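Local coordinates for protein alginate lyase (Chitinophaga sp. MD30, PDB 6KCW) that acts as an alginate lyase of polysaccharide lyase family 36, probably cleaving the polysaccharide by beta-elimination with a lysine as both catalytic base and catalytic acid, at residues L49-L54 and P225-I230; W86-K91 and Q219-S224; L116-Y121 and V128-Y133. All coordinates share one frame; numbering follows the deposited sequence.

Interaction 1 of 3, residues L49-L54 and P225-I230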
loop_
_atom_site.group_PDB
_atom_site.type_symbol
_atom_site.label_atom_id
_atom_site.label_comp_id
_atom_site.label_asym_id
_atom_site.label_seq_id
_atom_site.Cartn_x
_atom_site.Cartn_y
_atom_site.Cartn_z
ATOM N N LEU A 49 -2.445 -14.173 3.875
ATOM C CA LEU A 49 -1.193 -14.509 3.208
ATOM C C LEU A 49 -0.928 -15.995 3.433
ATOM O O LEU A 49 -0.705 -16.421 4.574
ATOM C CB LEU A 49 -0.028 -13.672 3.729
ATOM C CG LEU A 49 -0.157 -12.145 3.685
ATOM C CD1 LEU A 49 1.023 -11.496 4.391
ATOM C CD2 LEU A 49 -0.283 -11.654 2.258
ATOM N N LEU A 50 -0.950 -16.777 2.350
ATOM C CA LEU A 50 -0.796 -18.220 2.465
ATOM C C LEU A 50 0.661 -18.618 2.641
ATOM O O LEU A 50 1.581 -18.001 2.093
ATOM C CB LEU A 50 -1.373 -18.954 1.252
ATOM C CG LEU A 50 -2.759 -18.621 0.720
ATOM C CD1 LEU A 50 -2.962 -19.260 -0.627
ATOM C CD2 LEU A 50 -3.812 -19.102 1.690
ATOM N N LYS A 51 0.854 -19.686 3.403
ATOM C CA LYS A 51 2.175 -20.246 3.617
ATOM C C LYS A 51 2.803 -20.695 2.295
ATOM O O LYS A 51 2.111 -21.069 1.340
ATOM C CB LYS A 51 2.070 -21.424 4.586
ATOM C CG LYS A 51 1.196 -22.554 4.059
ATOM C CD LYS A 51 1.131 -23.742 4.997
ATOM C CE LYS A 51 0.090 -24.689 4.481
ATOM N NZ LYS A 51 -1.008 -23.892 3.868
ATOM N N ASN A 52 4.139 -20.646 2.252
ATOM C CA ASN A 52 4.933 -21.154 1.126
ATOM C C ASN A 52 4.555 -20.479 -0.193
ATOM O O ASN A 52 4.385 -21.147 -1.218
ATOM C CB ASN A 52 4.797 -22.677 0.991
ATOM C CG ASN A 52 5.034 -23.413 2.303
ATOM O OD1 ASN A 52 4.216 -24.244 2.719
ATOM N ND2 ASN A 52 6.153 -23.116 2.958
ATOM N N ALA A 53 4.386 -19.157 -0.172
ATOM C CA ALA A 53 4.049 -18.442 -1.397
ATOM C C ALA A 53 4.446 -16.983 -1.269
ATOM O O ALA A 53 4.592 -16.450 -0.166
ATOM C CB ALA A 53 2.564 -18.541 -1.734
ATOM N N LEU A 54 4.613 -16.348 -2.428
ATOM C CA LEU A 54 4.931 -14.940 -2.558
ATOM C C LEU A 54 3.879 -14.269 -3.429
ATOM O O LEU A 54 3.056 -14.930 -4.073
ATOM C CB LEU A 54 6.316 -14.748 -3.176
ATOM C CG LEU A 54 7.458 -15.376 -2.389
ATOM C CD1 LEU A 54 8.757 -15.188 -3.127
ATOM C CD2 LEU A 54 7.561 -14.760 -1.013
ATOM N N PRO A 225 6.194 -20.200 6.684
ATOM C CA PRO A 225 5.660 -21.568 6.697
ATOM C C PRO A 225 4.216 -21.696 7.180
ATOM O O PRO A 225 3.669 -22.804 7.118
ATOM C CB PRO A 225 6.626 -22.295 7.646
ATOM C CG PRO A 225 7.091 -21.241 8.580
ATOM C CD PRO A 225 7.184 -19.975 7.752
ATOM N N VAL A 226 3.567 -20.618 7.641
ATOM C CA VAL A 226 2.194 -20.688 8.131
ATOM C C VAL A 226 1.324 -19.656 7.419
ATOM O O VAL A 226 1.807 -18.650 6.895
ATOM C CB VAL A 226 2.094 -20.473 9.660
ATOM C CG1 VAL A 226 2.765 -21.609 10.411
ATOM C CG2 VAL A 226 2.693 -19.125 10.051
ATOM N N ASP A 227 0.017 -19.924 7.415
ATOM C CA ASP A 227 -0.943 -18.911 7.005
ATOM C C ASP A 227 -0.947 -17.802 8.045
ATOM O O ASP A 227 -0.890 -18.068 9.247
ATOM C CB ASP A 227 -2.348 -19.508 6.860
ATOM C CG ASP A 227 -2.456 -20.541 5.726
ATOM O OD1 ASP A 227 -1.621 -20.528 4.802
ATOM O OD2 ASP A 227 -3.394 -21.365 5.750
ATOM N N SER A 228 -0.981 -16.552 7.582
ATOM C CA SER A 228 -1.019 -15.391 8.463
ATOM C C SER A 228 -2.055 -14.399 7.956
ATOM O O SER A 228 -2.454 -14.429 6.788
ATOM C CB SER A 228 0.349 -14.720 8.576
ATOM O OG SER A 228 1.140 -15.353 9.566
ATOM N N TYR A 229 -2.488 -13.508 8.848
ATOM C CA TYR A 229 -3.639 -12.660 8.583
ATOM C C TYR A 229 -3.328 -11.201 8.905
ATOM O O TYR A 229 -2.552 -10.901 9.819
ATOM C CB TYR A 229 -4.859 -13.154 9.385
ATOM C CG TYR A 229 -5.175 -14.627 9.125
ATOM C CD1 TYR A 229 -6.017 -15.010 8.086
ATOM C CD2 TYR A 229 -4.610 -15.628 9.913
ATOM C CE1 TYR A 229 -6.303 -16.352 7.847
ATOM C CE2 TYR A 229 -4.878 -16.972 9.677
ATOM C CZ TYR A 229 -5.722 -17.329 8.644
ATOM O OH TYR A 229 -5.985 -18.664 8.421
ATOM N N ILE A 230 -3.916 -10.302 8.117
ATOM C CA ILE A 230 -3.835 -8.863 8.329
ATOM C C ILE A 230 -5.248 -8.303 8.226
ATOM O O ILE A 230 -6.034 -8.728 7.370
ATOM C CB ILE A 230 -2.889 -8.191 7.303
ATOM C CG1 ILE A 230 -1.463 -8.731 7.445
ATOM C CG2 ILE A 230 -2.909 -6.671 7.438
ATOM C CD1 ILE A 230 -0.605 -8.507 6.235
HETATM O O HOH W 1 1.761 -16.439 5.447
#

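Interaction 2 of 3, residues W86-K91 and Q219-S224. With PO4 (phosphate ion), chain B.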
loop_
_atom_site.group_PDB
_atom_site.type_symbol
_atom_site.label_atom_id
_atom_site.label_comp_id
_atom_site.label_asym_id
_atom_site.label_seq_id
_atom_site.Cartn_x
_atom_site.Cartn_y
_atom_site.Cartn_z
ATOM N N TRP A 86 6.031 -12.627 11.170
ATOM C CA TRP A 86 6.683 -11.496 10.516
ATOM C C TRP A 86 7.441 -11.934 9.272
ATOM O O TRP A 86 7.310 -11.327 8.205
ATOM C CB TRP A 86 7.644 -10.810 11.482
ATOM C CG TRP A 86 7.030 -10.132 12.663
ATOM C CD1 TRP A 86 7.402 -10.280 13.964
ATOM C CD2 TRP A 86 5.980 -9.155 12.653
ATOM N NE1 TRP A 86 6.651 -9.469 14.763
ATOM C CE2 TRP A 86 5.765 -8.767 13.986
ATOM C CE3 TRP A 86 5.200 -8.573 11.647
ATOM C CZ2 TRP A 86 4.800 -7.822 14.345
ATOM C CZ3 TRP A 86 4.242 -7.643 12.000
ATOM C CH2 TRP A 86 4.048 -7.276 13.340
ATOM N N SER A 87 8.240 -12.992 9.402
ATOM C CA SER A 87 9.116 -13.499 8.336
ATOM C C SER A 87 10.013 -12.345 7.878
ATOM O O SER A 87 10.560 -11.638 8.735
ATOM C CB SER A 87 8.280 -14.156 7.253
ATOM O OG SER A 87 9.120 -14.628 6.241
ATOM N N ARG A 88 10.195 -12.122 6.571
ATOM C CA ARG A 88 11.091 -11.050 6.139
ATOM C C ARG A 88 10.365 -9.723 5.963
ATOM O O ARG A 88 10.926 -8.671 6.279
ATOM C CB ARG A 88 11.812 -11.428 4.840
ATOM C CG ARG A 88 12.674 -10.312 4.230
ATOM C CD ARG A 88 14.018 -10.203 4.963
ATOM N NE ARG A 88 14.966 -9.398 4.237
ATOM C CZ ARG A 88 15.884 -8.643 4.824
ATOM N NH1 ARG A 88 15.940 -8.568 6.148
ATOM N NH2 ARG A 88 16.747 -7.928 4.093
ATOM N N GLY A 89 9.126 -9.746 5.491
ATOM C CA GLY A 89 8.347 -8.543 5.313
ATOM C C GLY A 89 7.493 -8.655 4.075
ATOM O O GLY A 89 7.396 -9.708 3.454
ATOM N N GLY A 90 6.861 -7.552 3.710
ATOM C CA GLY A 90 6.027 -7.539 2.530
ATOM C C GLY A 90 5.276 -6.226 2.458
ATOM O O GLY A 90 5.497 -5.325 3.267
ATOM N N LYS A 91 4.370 -6.151 1.486
ATOM C CA LYS A 91 3.542 -4.969 1.270
ATOM C C LYS A 91 2.254 -5.054 2.101
ATOM O O LYS A 91 1.713 -6.137 2.340
ATOM C CB LYS A 91 3.212 -4.816 -0.223
ATOM C CG LYS A 91 4.335 -4.229 -1.111
ATOM C CD LYS A 91 5.626 -5.059 -1.064
ATOM C CE LYS A 91 6.653 -4.650 -2.112
ATOM N NZ LYS A 91 7.936 -5.327 -1.793
ATOM N N GLN A 219 12.429 -13.491 -3.613
ATOM C CA GLN A 219 13.022 -14.807 -3.415
ATOM C C GLN A 219 12.232 -15.607 -2.385
ATOM O O GLN A 219 11.468 -15.055 -1.589
ATOM C CB GLN A 219 14.476 -14.666 -2.976
ATOM C CG GLN A 219 15.241 -13.638 -3.801
ATOM C CD GLN A 219 15.411 -14.062 -5.271
ATOM O OE1 GLN A 219 15.464 -15.259 -5.590
ATOM N NE2 GLN A 219 15.490 -13.079 -6.167
ATOM N N THR A 220 12.437 -16.930 -2.397
ATOM C CA THR A 220 11.628 -17.822 -1.566
ATOM C C THR A 220 11.852 -17.635 -0.072
ATOM O O THR A 220 11.109 -18.217 0.716
ATOM C CB THR A 220 11.906 -19.291 -1.911
ATOM O OG1 THR A 220 13.144 -19.698 -1.299
ATOM C CG2 THR A 220 11.980 -19.480 -3.424
ATOM N N TYR A 221 12.868 -16.892 0.339
ATOM C CA TYR A 221 13.133 -16.735 1.755
ATOM C C TYR A 221 12.258 -15.658 2.399
ATOM O O TYR A 221 12.285 -15.517 3.625
ATOM C CB TYR A 221 14.619 -16.433 1.974
ATOM C CG TYR A 221 15.123 -15.115 1.382
ATOM C CD1 TYR A 221 14.892 -13.891 2.022
ATOM C CD2 TYR A 221 15.865 -15.104 0.218
ATOM C CE1 TYR A 221 15.365 -12.704 1.485
ATOM C CE2 TYR A 221 16.344 -13.925 -0.313
ATOM C CZ TYR A 221 16.086 -12.735 0.311
ATOM O OH TYR A 221 16.576 -11.577 -0.251
ATOM N N TRP A 222 11.515 -14.883 1.601
ATOM C CA TRP A 222 10.478 -13.983 2.084
ATOM C C TRP A 222 9.203 -14.721 2.484
ATOM O O TRP A 222 8.298 -14.101 3.064
ATOM C CB TRP A 222 10.124 -12.954 1.007
ATOM C CG TRP A 222 11.156 -11.916 0.737
ATOM C CD1 TRP A 222 12.298 -12.057 0.001
ATOM C CD2 TRP A 222 11.119 -10.548 1.158
ATOM N NE1 TRP A 222 12.985 -10.862 -0.045
ATOM C CE2 TRP A 222 12.284 -9.924 0.662
ATOM C CE3 TRP A 222 10.225 -9.793 1.920
ATOM C CZ2 TRP A 222 12.566 -8.586 0.899
ATOM C CZ3 TRP A 222 10.514 -8.466 2.153
ATOM C CH2 TRP A 222 11.670 -7.876 1.641
ATOM N N GLN A 223 9.102 -16.010 2.166
ATOM C CA GLN A 223 7.917 -16.779 2.504
ATOM C C GLN A 223 7.855 -17.068 3.998
ATOM O O GLN A 223 8.841 -16.962 4.731
ATOM C CB GLN A 223 7.886 -18.108 1.749
ATOM C CG GLN A 223 7.421 -17.999 0.312
ATOM C CD GLN A 223 7.773 -19.224 -0.505
ATOM O OE1 GLN A 223 8.267 -20.211 0.032
ATOM N NE2 GLN A 223 7.525 -19.163 -1.811
ATOM N N SER A 224 6.666 -17.456 4.434
ATOM C CA SER A 224 6.411 -17.934 5.771
ATOM C C SER A 224 5.869 -19.356 5.705
ATOM O O SER A 224 5.147 -19.705 4.764
ATOM C CB SER A 224 5.399 -17.030 6.487
ATOM O OG SER A 224 4.800 -17.693 7.579
HETATM P P PO4 B . 9.068 -4.816 -5.420
HETATM O O1 PO4 B . 7.571 -4.810 -5.593
HETATM O O2 PO4 B . 9.679 -5.768 -6.425
HETATM O O3 PO4 B . 9.457 -5.340 -4.056
HETATM O O4 PO4 B . 9.623 -3.406 -5.677
HETATM O O HOH W 2 7.479 -12.277 4.719
#

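Interaction 3 of 3, residues L116-Y121 and V128-Y133. With PO4 (phosphate ion), chain B.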
loop_
_atom_site.group_PDB
_atom_site.type_symbol
_atom_site.label_atom_id
_atom_site.label_comp_id
_atom_site.label_asym_id
_atom_site.label_seq_id
_atom_site.Cartn_x
_atom_site.Cartn_y
_atom_site.Cartn_z
ATOM N N LEU A 116 3.646 4.953 -4.307
ATOM C CA LEU A 116 3.770 5.209 -2.879
ATOM C C LEU A 116 3.044 4.045 -2.206
ATOM O O LEU A 116 1.812 4.010 -2.184
ATOM C CB LEU A 116 3.168 6.569 -2.518
ATOM C CG LEU A 116 3.571 7.370 -1.264
ATOM C CD1 LEU A 116 2.771 8.664 -1.175
ATOM C CD2 LEU A 116 3.401 6.548 0.017
ATOM N N ARG A 117 3.800 3.075 -1.693
ATOM C CA ARG A 117 3.241 1.980 -0.904
ATOM C C ARG A 117 3.989 1.891 0.420
ATOM O O ARG A 117 4.920 2.660 0.690
ATOM C CB ARG A 117 3.306 0.632 -1.647
ATOM C CG ARG A 117 2.484 0.595 -2.921
ATOM C CD ARG A 117 2.750 -0.673 -3.747
ATOM N NE ARG A 117 4.171 -0.925 -3.931
ATOM C CZ ARG A 117 4.671 -2.062 -4.402
ATOM N NH1 ARG A 117 3.872 -3.062 -4.752
ATOM N NH2 ARG A 117 5.981 -2.203 -4.522
ATOM N N MET A 118 3.570 0.937 1.254
ATOM C CA MET A 118 4.142 0.758 2.580
ATOM C C MET A 118 4.407 -0.719 2.822
ATOM O O MET A 118 3.676 -1.586 2.328
ATOM C CB MET A 118 3.214 1.318 3.691
ATOM C CG MET A 118 3.853 1.348 5.091
ATOM S SD MET A 118 2.819 2.075 6.389
ATOM C CE MET A 118 1.519 0.827 6.515
ATOM N N MET A 119 5.459 -0.997 3.591
ATOM C CA MET A 119 5.838 -2.360 3.926
ATOM C C MET A 119 5.983 -2.511 5.432
ATOM O O MET A 119 6.177 -1.537 6.161
ATOM C CB MET A 119 7.163 -2.769 3.279
ATOM C CG MET A 119 7.164 -2.795 1.781
ATOM S SD MET A 119 8.730 -3.479 1.210
ATOM C CE MET A 119 8.776 -5.125 1.921
ATOM N N TRP A 120 5.884 -3.755 5.893
ATOM C CA TRP A 120 6.519 -4.142 7.140
ATOM C C TRP A 120 7.806 -4.888 6.794
ATOM O O TRP A 120 7.985 -5.365 5.669
ATOM C CB TRP A 120 5.578 -4.981 8.017
ATOM C CG TRP A 120 5.580 -6.427 7.715
ATOM C CD1 TRP A 120 6.350 -7.383 8.306
ATOM C CD2 TRP A 120 4.766 -7.104 6.751
ATOM N NE1 TRP A 120 6.077 -8.616 7.763
ATOM C CE2 TRP A 120 5.108 -8.472 6.803
ATOM C CE3 TRP A 120 3.789 -6.687 5.841
ATOM C CZ2 TRP A 120 4.501 -9.428 5.986
ATOM C CZ3 TRP A 120 3.185 -7.636 5.032
ATOM C CH2 TRP A 120 3.543 -8.991 5.113
ATOM N N TYR A 121 8.732 -4.933 7.750
ATOM C CA TYR A 121 10.080 -5.391 7.436
ATOM C C TYR A 121 10.771 -5.855 8.710
ATOM O O TYR A 121 10.631 -5.219 9.761
ATOM C CB TYR A 121 10.886 -4.270 6.765
ATOM C CG TYR A 121 12.234 -4.684 6.183
ATOM C CD1 TYR A 121 12.318 -5.315 4.951
ATOM C CD2 TYR A 121 13.424 -4.390 6.846
ATOM C CE1 TYR A 121 13.545 -5.675 4.413
ATOM C CE2 TYR A 121 14.657 -4.743 6.312
ATOM C CZ TYR A 121 14.707 -5.390 5.099
ATOM O OH TYR A 121 15.926 -5.742 4.566
ATOM N N VAL A 128 11.382 -5.140 13.803
ATOM C CA VAL A 128 10.265 -5.237 12.865
ATOM C C VAL A 128 9.512 -3.913 12.869
ATOM O O VAL A 128 9.042 -3.472 13.923
ATOM C CB VAL A 128 9.311 -6.393 13.217
ATOM C CG1 VAL A 128 8.105 -6.378 12.288
ATOM C CG2 VAL A 128 10.044 -7.727 13.136
ATOM N N PHE A 129 9.356 -3.303 11.694
ATOM C CA PHE A 129 8.764 -1.973 11.628
ATOM C C PHE A 129 7.948 -1.810 10.350
ATOM O O PHE A 129 7.922 -2.682 9.482
ATOM C CB PHE A 129 9.844 -0.877 11.710
ATOM C CG PHE A 129 11.063 -1.158 10.869
ATOM C CD1 PHE A 129 11.100 -0.795 9.531
ATOM C CD2 PHE A 129 12.171 -1.785 11.420
ATOM C CE1 PHE A 129 12.210 -1.060 8.749
ATOM C CE2 PHE A 129 13.294 -2.054 10.650
ATOM C CZ PHE A 129 13.313 -1.694 9.309
ATOM N N PHE A 130 7.258 -0.676 10.270
ATOM C CA PHE A 130 6.741 -0.151 9.018
ATOM C C PHE A 130 7.847 0.631 8.307
ATOM O O PHE A 130 8.816 1.079 8.923
ATOM C CB PHE A 130 5.521 0.750 9.271
ATOM C CG PHE A 130 4.267 0.000 9.643
ATOM C CD1 PHE A 130 3.682 -0.887 8.748
ATOM C CD2 PHE A 130 3.665 0.196 10.874
ATOM C CE1 PHE A 130 2.533 -1.578 9.067
ATOM C CE2 PHE A 130 2.498 -0.493 11.204
ATOM C CZ PHE A 130 1.936 -1.392 10.288
ATOM N N GLN A 131 7.713 0.771 6.986
ATOM C CA GLN A 131 8.702 1.544 6.248
ATOM C C GLN A 131 8.068 1.993 4.949
ATOM O O GLN A 131 7.366 1.198 4.308
ATOM C CB GLN A 131 9.985 0.740 5.965
ATOM C CG GLN A 131 9.874 -0.320 4.843
ATOM C CD GLN A 131 11.176 -1.093 4.579
ATOM O OE1 GLN A 131 12.126 -1.029 5.365
ATOM N NE2 GLN A 131 11.217 -1.824 3.464
ATOM N N PRO A 132 8.264 3.238 4.536
ATOM C CA PRO A 132 7.874 3.626 3.181
ATOM C C PRO A 132 8.560 2.725 2.167
ATOM O O PRO A 132 9.598 2.116 2.434
ATOM C CB PRO A 132 8.370 5.074 3.054
ATOM C CG PRO A 132 8.689 5.519 4.462
ATOM C CD PRO A 132 9.020 4.288 5.238
ATOM N N TYR A 133 7.962 2.648 0.981
ATOM C CA TYR A 133 8.499 1.820 -0.098
ATOM C C TYR A 133 8.099 2.498 -1.409
ATOM O O TYR A 133 7.062 2.182 -1.994
ATOM C CB TYR A 133 7.987 0.389 -0.012
ATOM C CG TYR A 133 8.845 -0.569 -0.792
ATOM C CD1 TYR A 133 10.108 -0.917 -0.331
ATOM C CD2 TYR A 133 8.413 -1.104 -1.996
ATOM C CE1 TYR A 133 10.912 -1.772 -1.029
ATOM C CE2 TYR A 133 9.216 -1.968 -2.707
ATOM C CZ TYR A 133 10.464 -2.301 -2.216
ATOM O OH TYR A 133 11.280 -3.156 -2.920
HETATM P P PO4 B . 9.068 -4.816 -5.420
HETATM O O1 PO4 B . 7.571 -4.810 -5.593
HETATM O O2 PO4 B . 9.679 -5.768 -6.425
HETATM O O3 PO4 B . 9.457 -5.340 -4.056
HETATM O O4 PO4 B . 9.623 -3.406 -5.677
HETATM O O HOH W 3 6.225 0.993 -4.079
#

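Interaction 1 of 3, residues L49-L54 and P225-I230
L49 and S228 form an antiparallel hydrogen-bonded pair, L49 N giving to S228 O at 2.9 Å and S228 N to L49 O at 3.0 Å, where strand 44-49 ends beside the start of strand 228-241 in one sheet of the concanavalin-like jelly roll. Past this pair a water donates to both L49 O and V226 O, at 2.6 Å from each, and the side chain of D227 takes over the pairing. Its OD1 accepts K51 N at 3.0 Å in a nearly straight bond (166° at the hydrogen), met almost along the C-O axis of the carboxylate. K51 NZ lies 3.5 Å from the same D227 OD1 as a long salt bridge, so one oxygen holds both the backbone and the charged end of the lysine. The lysine gets there with CG between its backbone N and carbonyl carbon (chi1 61°) and a final bend (chi4 -35°) that brings the ammonium to the carboxylate. K51 CB also rests 3.3 Å from P225 O, while L50 lies alongside D227. S228 is secured from elsewhere, its OG bonding to D85 N. The ends of L49 and I230 meet at an oblique angle in the interior between the sheets, where both touch W120 of strand 113-122, L49 CD1 against I230 CD1 at 3.9 Å.

Interaction 2 of 3, residues W86-K91 and Q219-S224
S87 and R88 meet the 3-10 turn 220-222 at the point where the loop after strand 206-215 packs against the entry to strand 89-92, a strand of the six-stranded sheet of this jelly roll. Two polar links cross the contact, one from a side chain and one through water. S87 OG, anti to its own N, donates to Q223 O at 2.8 Å but arrives above the carbonyl plane, 61° out of it. A single water bridges the two backbones, accepting from G89 N at 3.1 Å and donating to W222 O at 2.6 Å. The main apolar contact is CH-pi: R88 CG sits over one face of the W222 indole, 3.3 Å from the centroid of the six-membered ring and only 8° off its normal. A bend at chi2 (79°) then lifts the guanidinium obliquely off the ring, with its CZ 5.7 Å from the same centroid, so any cation-pi attraction is weak at most; R88 NH1 also makes a weak hydrogen bond to Q122 O. At the ring edge the backbone comes close, G89 O lying 3.2 Å from W222 CE3. The backbone angles of G89 call for glycine by themselves, since a beta carbon would jam against the preceding carbonyl oxygen, and it would also crowd W222. Farther along the strand, K91 does not touch the loop and reaches a phosphate, probably from the crystallisation liquor. K91 NZ donates to phosphate O3 at 2.7 Å and also to G216 O.

Interaction 3 of 3, residues L116-Y121 and V128-Y133
M119 lays its sulfur over one face of the Y133 ring, its CG anti to the carbonyl carbon and the chain then extended to the sulfur, SD standing 3.5 Å from the ring centroid and 21° off the normal, a Met-aromatic contact offset toward the rim. R117 runs alongside the same ring at its edge, NH2 3.7 Å from Y133 CD2. R117 and Y133 both reach a bound phosphate: R117 NH2 points to its O1 at 3.2 Å in a nearly straight bond (170°), and Y133 OH gives to its O4 at 3.2 Å while also bonding to G144 N. R117 NH1 is held by H212. An alanine in place of Y133 would probably leave M119 SD without its aromatic face and the phosphate without one donor. The strands form a beta hairpin in which M119 and Q131 are a hydrogen-bonded antiparallel pair, M119 N to Q131 O at 3.0 Å and Q131 N to M119 O at 2.9 Å. On the face shared with Y133, the Q131 amide crosses beside the base of the Y121 ring, its plane 19° from that of the ring and OE1 3.7 Å from Y121 CG. Beside it, the F129 ring has Y121 O over the centre of one face. F130 turns to the other face, where the end of M118 swings back, CE meeting F130 CD1 at 3.6 Å; both touch I185.

How the interactions relate
Along the chain the segments are nested: the hairpin of interaction 3 lies between the halves of interaction 2, which lie between those of interaction 1. The centres of interactions 1 and 2 lie about 9 Å apart, those of interactions 2 and 3 about 13 Å, and those of interactions 1 and 3 about 18 Å. Interaction 1 belongs to the nine-stranded sheet, interaction 3 to the six-stranded one, which strand 89-92 of interaction 2 also joins. W120 links all three, packing on L49 and I230 and probably hydrogen-bonding to W86 O and G90 O. Interactions 2 and 3 converge on one phosphate, held by K91, R117 and Y133, consistent with a surface that receives an anionic polysaccharide.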